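Local coordinates for transcriptional regulator, LacI family (Arthrobacter sp., PDB 4RKR), which probably regulates transcription in response to a sugar, and here holds a galactose–glucose disaccharide within a periplasmic-binding-protein-like fold, at residues G80-A85 against L94-E99; T16-A21 against A73-L78. All coordinates share one frame; numbering follows the deposited sequence.

In the fold
Contacts 1 and 2 follow each other along the chain, contact 2 closing before contact 1 opens. Strand 73-76 of contact 2 pairs with strand 17-22 on one side and with strand 94-97 of contact 1 on the other, and from it the chain runs on into helix 82-89. The centres lie about 11 Å apart. Ile-95 N is 2.8 Å from Val-74 O and Gly-76 N is 3.0 Å from Ile-95 O, both probable hydrogen bonds. Ala-85 of the helix packs against Leu-78, in the loop after strand 73-76. Both contacts reach the sugar just beyond their strands, with Asp-98 of contact 1 and Tyr-77 of contact 2 converging on O6 of the galactose.

Contact 1 of 2, residues G80-A85 against L94-E99; sequences GYADQA and LIVLDE. With GLC (alpha-D-glucopyranose), chain E; GAL (beta-D-galactopyranose), chain B.
The carboxylate of Glu-99 reaches across to the backbone of Gly-80 and Ala-82, where helix 82-89 begins. Gly-80 N donates to Glu-99 OE2 at 3.2 Å in a nearly straight bond (171°), coming in 37° above the carboxylate plane. The second oxygen, Glu-99 OE1, takes a weak, longer bond from Ala-82 N at 3.4 Å. Glu-99 CG sits between its own backbone N and carbonyl carbon (chi1 66°), and the chain then runs extended, which carries the charge to the helix start, where the helix dipole would probably stabilise it. Glu-99 OE2 also accepts from Leu-78 N. With an alanine in place of Glu-99, the amides of Gly-80, Ala-82 and Leu-78 would probably lose the carboxylate that gathers them, and the turn before the helix would be less firmly held. Glycine suits position 80: its backbone has a positive phi, where a CB would press on the preceding carbonyl oxygen.

The contact belongs to a beta-alpha-beta unit, in which strand 73-76 leads through helix 82-89 to strand 94-97. Helix and strand meet through small against branched side chains. Ala-82 CB lies 3.8 Å from Val-96 CG1, and Leu-94 CD2 touches Ala-85 CB at 3.7 Å while resting 3.4 Å from Ala-82 O. Two alanines let the helix sit close to the strand.

Beyond the strand, Asp-98 turns to the sugar. Its OD2 accepts from GLC O3 at 2.6 Å and from GAL O6 at 2.7 Å, so one carboxylate oxygen holds a hydroxyl of each sugar; Tyr-112 OH also hydrogen-bonds to it.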
loop_
_atom_site.group_PDB
_atom_site.type_symbol
_atom_site.label_atom_id
_atom_site.label_comp_id
_atom_site.label_asym_id
_atom_site.label_seq_id
_atom_site.Cartn_x
_atom_site.Cartn_y
_atom_site.Cartn_z
ATOM N N GLY A 80 11.841 17.927 -2.898
ATOM C CA GLY A 80 12.475 19.210 -3.191
ATOM C C GLY A 80 13.992 19.233 -3.147
ATOM O O GLY A 80 14.570 20.273 -3.443
ATOM N N TYR A 81 14.637 18.108 -2.800
ATOM C CA TYR A 81 16.117 18.057 -2.693
ATOM C C TYR A 81 16.848 17.507 -3.943
ATOM O O TYR A 81 18.036 17.141 -3.901
ATOM C CB TYR A 81 16.519 17.266 -1.447
ATOM C CG TYR A 81 16.155 17.970 -0.168
ATOM C CD1 TYR A 81 16.942 19.015 0.319
ATOM C CD2 TYR A 81 15.016 17.607 0.558
ATOM C CE1 TYR A 81 16.616 19.673 1.493
ATOM C CE2 TYR A 81 14.681 18.259 1.735
ATOM C CZ TYR A 81 15.488 19.288 2.197
ATOM O OH TYR A 81 15.170 19.943 3.353
ATOM N N ALA A 82 16.154 17.483 -5.068
ATOM C CA ALA A 82 16.742 16.983 -6.312
ATOM C C ALA A 82 18.171 17.431 -6.528
ATOM O O ALA A 82 19.064 16.597 -6.724
ATOM C CB ALA A 82 15.904 17.412 -7.479
ATOM N N ASP A 83 18.381 18.745 -6.478
ATOM C CA ASP A 83 19.671 19.340 -6.795
ATOM C C ASP A 83 20.759 18.874 -5.817
ATOM O O ASP A 83 21.819 18.403 -6.212
ATOM C CB ASP A 83 19.553 20.863 -6.796
ATOM C CG ASP A 83 20.649 21.533 -7.597
ATOM O OD1 ASP A 83 20.843 21.180 -8.779
ATOM O OD2 ASP A 83 21.301 22.433 -7.046
ATOM N N GLN A 84 20.476 18.975 -4.533
ATOM C CA GLN A 84 21.456 18.621 -3.523
ATOM C C GLN A 84 21.752 17.151 -3.513
ATOM O O GLN A 84 22.864 16.752 -3.212
ATOM C CB GLN A 84 20.983 19.072 -2.147
ATOM C CG GLN A 84 21.074 20.584 -1.990
ATOM C CD GLN A 84 20.280 21.103 -0.815
ATOM O OE1 GLN A 84 19.270 21.775 -0.996
ATOM N NE2 GLN A 84 20.731 20.793 0.396
ATOM N N ALA A 85 20.759 16.346 -3.861
ATOM C CA ALA A 85 20.939 14.904 -3.899
ATOM C C ALA A 85 21.853 14.465 -5.044
ATOM O O ALA A 85 22.690 13.584 -4.847
ATOM C CB ALA A 85 19.596 14.210 -3.998
ATOM N N LEU A 94 20.785 10.371 -10.635
ATOM C CA LEU A 94 19.540 10.544 -9.936
ATOM C C LEU A 94 18.455 10.795 -10.965
ATOM O O LEU A 94 18.598 11.663 -11.834
ATOM C CB LEU A 94 19.604 11.752 -9.005
ATOM C CG LEU A 94 18.301 12.088 -8.264
ATOM C CD1 LEU A 94 17.876 10.905 -7.394
ATOM C CD2 LEU A 94 18.473 13.350 -7.427
ATOM N N ILE A 95 17.372 10.042 -10.842
ATOM C CA ILE A 95 16.166 10.279 -11.597
ATOM C C ILE A 95 15.091 10.650 -10.609
ATOM O O ILE A 95 14.719 9.821 -9.763
ATOM C CB ILE A 95 15.733 9.008 -12.328
ATOM C CG1 ILE A 95 16.842 8.594 -13.300
ATOM C CG2 ILE A 95 14.409 9.250 -13.060
ATOM C CD1 ILE A 95 16.617 7.249 -13.937
ATOM N N VAL A 96 14.611 11.892 -10.705
ATOM C CA VAL A 96 13.590 12.423 -9.781
ATOM C C VAL A 96 12.236 12.469 -10.463
ATOM O O VAL A 96 12.165 12.632 -11.677
ATOM C CB VAL A 96 13.918 13.844 -9.259
ATOM C CG1 VAL A 96 15.251 13.865 -8.541
ATOM C CG2 VAL A 96 13.922 14.871 -10.373
ATOM N N LEU A 97 11.170 12.324 -9.677
ATOM C CA LEU A 97 9.799 12.448 -10.199
ATOM C C LEU A 97 9.085 13.650 -9.626
ATOM O O LEU A 97 9.286 14.032 -8.464
ATOM C CB LEU A 97 8.971 11.194 -9.909
ATOM C CG LEU A 97 9.350 10.024 -10.818
ATOM C CD1 LEU A 97 10.368 9.126 -10.146
ATOM C CD2 LEU A 97 8.137 9.222 -11.226
ATOM N N ASP A 98 8.285 14.268 -10.487
ATOM C CA ASP A 98 7.286 15.229 -10.073
ATOM C C ASP A 98 7.850 16.408 -9.287
ATOM O O ASP A 98 7.212 16.875 -8.358
ATOM C CB ASP A 98 6.229 14.494 -9.240
ATOM C CG ASP A 98 4.868 15.168 -9.262
ATOM O OD1 ASP A 98 4.622 16.126 -10.040
ATOM O OD2 ASP A 98 4.036 14.714 -8.465
ATOM N N GLU A 99 9.051 16.869 -9.642
ATOM C CA GLU A 99 9.598 18.099 -9.063
ATOM C C GLU A 99 10.660 18.703 -9.955
ATOM O O GLU A 99 11.154 18.056 -10.869
ATOM C CB GLU A 99 10.186 17.863 -7.663
ATOM C CG GLU A 99 11.425 16.975 -7.600
ATOM C CD GLU A 99 12.018 16.904 -6.195
ATOM O OE1 GLU A 99 12.870 17.745 -5.883
ATOM O OE2 GLU A 99 11.651 16.006 -5.392
HETATM C C1 GLC E . 6.099 17.053 -4.805
HETATM C C2 GLC E . 5.124 16.939 -5.981
HETATM C C3 GLC E . 3.805 16.328 -5.555
HETATM C C4 GLC E . 4.063 15.005 -4.871
HETATM C C5 GLC E . 4.982 15.237 -3.676
HETATM C C6 GLC E . 5.257 13.929 -2.951
HETATM O O1 GLC E . 5.641 18.060 -3.902
HETATM O O2 GLC E . 4.825 18.227 -6.522
HETATM O O3 GLC E . 2.944 16.186 -6.686
HETATM O O4 GLC E . 2.813 14.490 -4.417
HETATM O O5 GLC E . 6.223 15.827 -4.074
HETATM O O6 GLC E . 6.309 14.123 -1.997
HETATM C C1 GAL B . 2.546 13.171 -4.863
HETATM C C2 GAL B . 1.226 12.681 -4.266
HETATM C C3 GAL B . 0.863 11.301 -4.810
HETATM C C4 GAL B . 0.927 11.296 -6.327
HETATM C C5 GAL B . 2.254 11.856 -6.815
HETATM C C6 GAL B . 2.255 11.941 -8.332
HETATM O O2 GAL B . 1.383 12.605 -2.844
HETATM O O3 GAL B . -0.458 10.895 -4.433
HETATM O O4 GAL B . -0.142 12.086 -6.838
HETATM O O5 GAL B . 2.489 13.160 -6.284
HETATM O O6 GAL B . 3.602 12.108 -8.774
#

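Contact 2 of 2, residues T16-A21 against A73-L78; sequences TSVGLA and AVIGYL. With GAL (beta-D-galactopyranose), chain B.
Gly-19 and Ile-75 lie at the middle of a parallel strand pair and make its tightest hydrogen bonding. Gly-19 N donates to Ala-73 O at 2.9 Å with the N-H straight at 179°, and Ile-75 N returns a bond to Gly-19 O at 2.8 Å. From there the ladder slackens: Ala-21 N to Ile-75 O and Tyr-77 N to Ala-21 O are longer and more bent. Ile-75 O takes a second, weaker approach, a CA-H contact from Leu-20 CA at 3.2 Å. Gly-76 fits here because a CB on it would run into Ala-21 O.

Ile-75 spans two neighbours on one face of the sheet: CG2, anti to the backbone N, lies 3.7 Å from Leu-20 CD1, while the other branch brings CD1 to 4.1 Å from Val-18 CG1, a looser touch. Helix 29-43 covers this face through Val-37, against both Leu-20 and Ile-75. On the opposite face the small Ala-21 leaves room for Leu-78, whose CD2 is 3.9 Å from Ala-21 CB.

The start of the pair is looser. Ser-17 O stands 3.6 Å from Ala-73 N, and partly exposed Ser-17 turns instead to loop 70-72, its OG bonded to Gln-70 O and its N to Asp-72 OD2.

Past the strand, Tyr-77 brings its hydroxyl to within 2.7 Å of GAL O6, which lies in the ring plane at its edge; Tyr-29 OH is hydrogen-bonded to the same hydroxyl. These strands fit the parallel alpha/beta lobe, strand order 2-1-3-4-5, of the periplasmic-binding-protein-like fold that LacI-family regulators use, with the sugar site at the C-terminal ends of the strands.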
loop_
_atom_site.group_PDB
_atom_site.type_symbol
_atom_site.label_atom_id
_atom_site.label_comp_id
_atom_site.label_asym_id
_atom_site.label_seq_id
_atom_site.Cartn_x
_atom_site.Cartn_y
_atom_site.Cartn_z
ATOM N N THR A 16 24.028 -4.395 -11.063
ATOM C CA THR A 16 23.688 -3.009 -10.834
ATOM C C THR A 16 22.749 -2.917 -9.647
ATOM O O THR A 16 21.887 -3.765 -9.473
ATOM C CB THR A 16 22.992 -2.431 -12.061
ATOM O OG1 THR A 16 23.937 -2.369 -13.134
ATOM C CG2 THR A 16 22.422 -1.050 -11.771
ATOM N N SER A 17 22.921 -1.869 -8.852
ATOM C CA SER A 17 22.156 -1.662 -7.633
ATOM C C SER A 17 21.479 -0.305 -7.672
ATOM O O SER A 17 22.153 0.712 -7.773
ATOM C CB SER A 17 23.088 -1.725 -6.426
ATOM O OG SER A 17 22.389 -1.473 -5.225
ATOM N N VAL A 18 20.149 -0.306 -7.546
ATOM C CA VAL A 18 19.343 0.907 -7.562
ATOM C C VAL A 18 18.634 1.197 -6.225
ATOM O O VAL A 18 18.021 0.325 -5.614
ATOM C CB VAL A 18 18.286 0.836 -8.675
ATOM C CG1 VAL A 18 17.525 2.153 -8.763
ATOM C CG2 VAL A 18 18.956 0.510 -9.998
ATOM N N GLY A 19 18.713 2.451 -5.800
ATOM C CA GLY A 19 18.000 2.918 -4.628
ATOM C C GLY A 19 16.699 3.600 -4.987
ATOM O O GLY A 19 16.619 4.391 -5.920
ATOM N N LEU A 20 15.665 3.293 -4.224
ATOM C CA LEU A 20 14.373 3.878 -4.439
ATOM C C LEU A 20 14.026 4.636 -3.167
ATOM O O LEU A 20 13.872 4.045 -2.095
ATOM C CB LEU A 20 13.374 2.768 -4.741
ATOM C CG LEU A 20 12.034 3.134 -5.366
ATOM C CD1 LEU A 20 12.221 3.836 -6.703
ATOM C CD2 LEU A 20 11.210 1.872 -5.523
ATOM N N ALA A 21 13.979 5.958 -3.276
ATOM C CA ALA A 21 13.568 6.799 -2.165
ATOM C C ALA A 21 12.087 7.174 -2.289
ATOM O O ALA A 21 11.702 7.797 -3.270
ATOM C CB ALA A 21 14.411 8.048 -2.156
ATOM N N ALA A 73 22.737 4.202 -8.531
ATOM C CA ALA A 73 21.744 5.139 -9.037
ATOM C C ALA A 73 20.574 5.224 -8.069
ATOM O O ALA A 73 20.363 4.332 -7.246
ATOM C CB ALA A 73 21.252 4.696 -10.400
ATOM N N VAL A 74 19.826 6.314 -8.168
ATOM C CA VAL A 74 18.642 6.502 -7.354
ATOM C C VAL A 74 17.506 6.958 -8.212
ATOM O O VAL A 74 17.659 7.838 -9.061
ATOM C CB VAL A 74 18.843 7.553 -6.242
ATOM C CG1 VAL A 74 17.511 7.911 -5.591
ATOM C CG2 VAL A 74 19.810 7.027 -5.202
ATOM N N ILE A 75 16.359 6.348 -7.969
ATOM C CA ILE A 75 15.098 6.821 -8.501
ATOM C C ILE A 75 14.251 7.226 -7.297
ATOM O O ILE A 75 14.157 6.488 -6.304
ATOM C CB ILE A 75 14.381 5.691 -9.225
ATOM C CG1 ILE A 75 15.169 5.290 -10.463
ATOM C CG2 ILE A 75 12.936 6.101 -9.556
ATOM C CD1 ILE A 75 14.715 3.971 -11.070
ATOM N N GLY A 76 13.622 8.380 -7.357
ATOM C CA GLY A 76 12.862 8.787 -6.192
ATOM C C GLY A 76 12.049 10.047 -6.248
ATOM O O GLY A 76 12.216 10.914 -7.128
ATOM N N TYR A 77 11.150 10.120 -5.275
ATOM C CA TYR A 77 10.474 11.348 -4.908
ATOM C C TYR A 77 11.279 11.950 -3.759
ATOM O O TYR A 77 11.385 11.343 -2.694
ATOM C CB TYR A 77 9.047 11.045 -4.480
ATOM C CG TYR A 77 8.088 10.788 -5.627
ATOM C CD1 TYR A 77 8.026 9.538 -6.259
ATOM C CD2 TYR A 77 7.223 11.786 -6.060
ATOM C CE1 TYR A 77 7.136 9.308 -7.300
ATOM C CE2 TYR A 77 6.334 11.568 -7.101
ATOM C CZ TYR A 77 6.290 10.334 -7.705
ATOM O OH TYR A 77 5.435 10.147 -8.734
ATOM N N LEU A 78 11.853 13.137 -3.970
ATOM C CA LEU A 78 12.861 13.667 -3.046
ATOM C C LEU A 78 12.425 14.855 -2.220
ATOM O O LEU A 78 13.245 15.416 -1.491
ATOM C CB LEU A 78 14.140 14.041 -3.809
ATOM C CG LEU A 78 14.974 12.900 -4.422
ATOM C CD1 LEU A 78 16.407 13.369 -4.575
ATOM C CD2 LEU A 78 14.956 11.616 -3.600
HETATM C C1 GAL B . 2.546 13.171 -4.863
HETATM C C2 GAL B . 1.226 12.681 -4.266
HETATM C C3 GAL B . 0.863 11.301 -4.810
HETATM C C4 GAL B . 0.927 11.296 -6.327
HETATM C C5 GAL B . 2.254 11.856 -6.815
HETATM C C6 GAL B . 2.255 11.941 -8.332
HETATM O O2 GAL B . 1.383 12.605 -2.844
HETATM O O3 GAL B . -0.458 10.895 -4.433
HETATM O O4 GAL B . -0.142 12.086 -6.838
HETATM O O5 GAL B . 2.489 13.160 -6.284
HETATM O O6 GAL B . 3.602 12.108 -8.774
#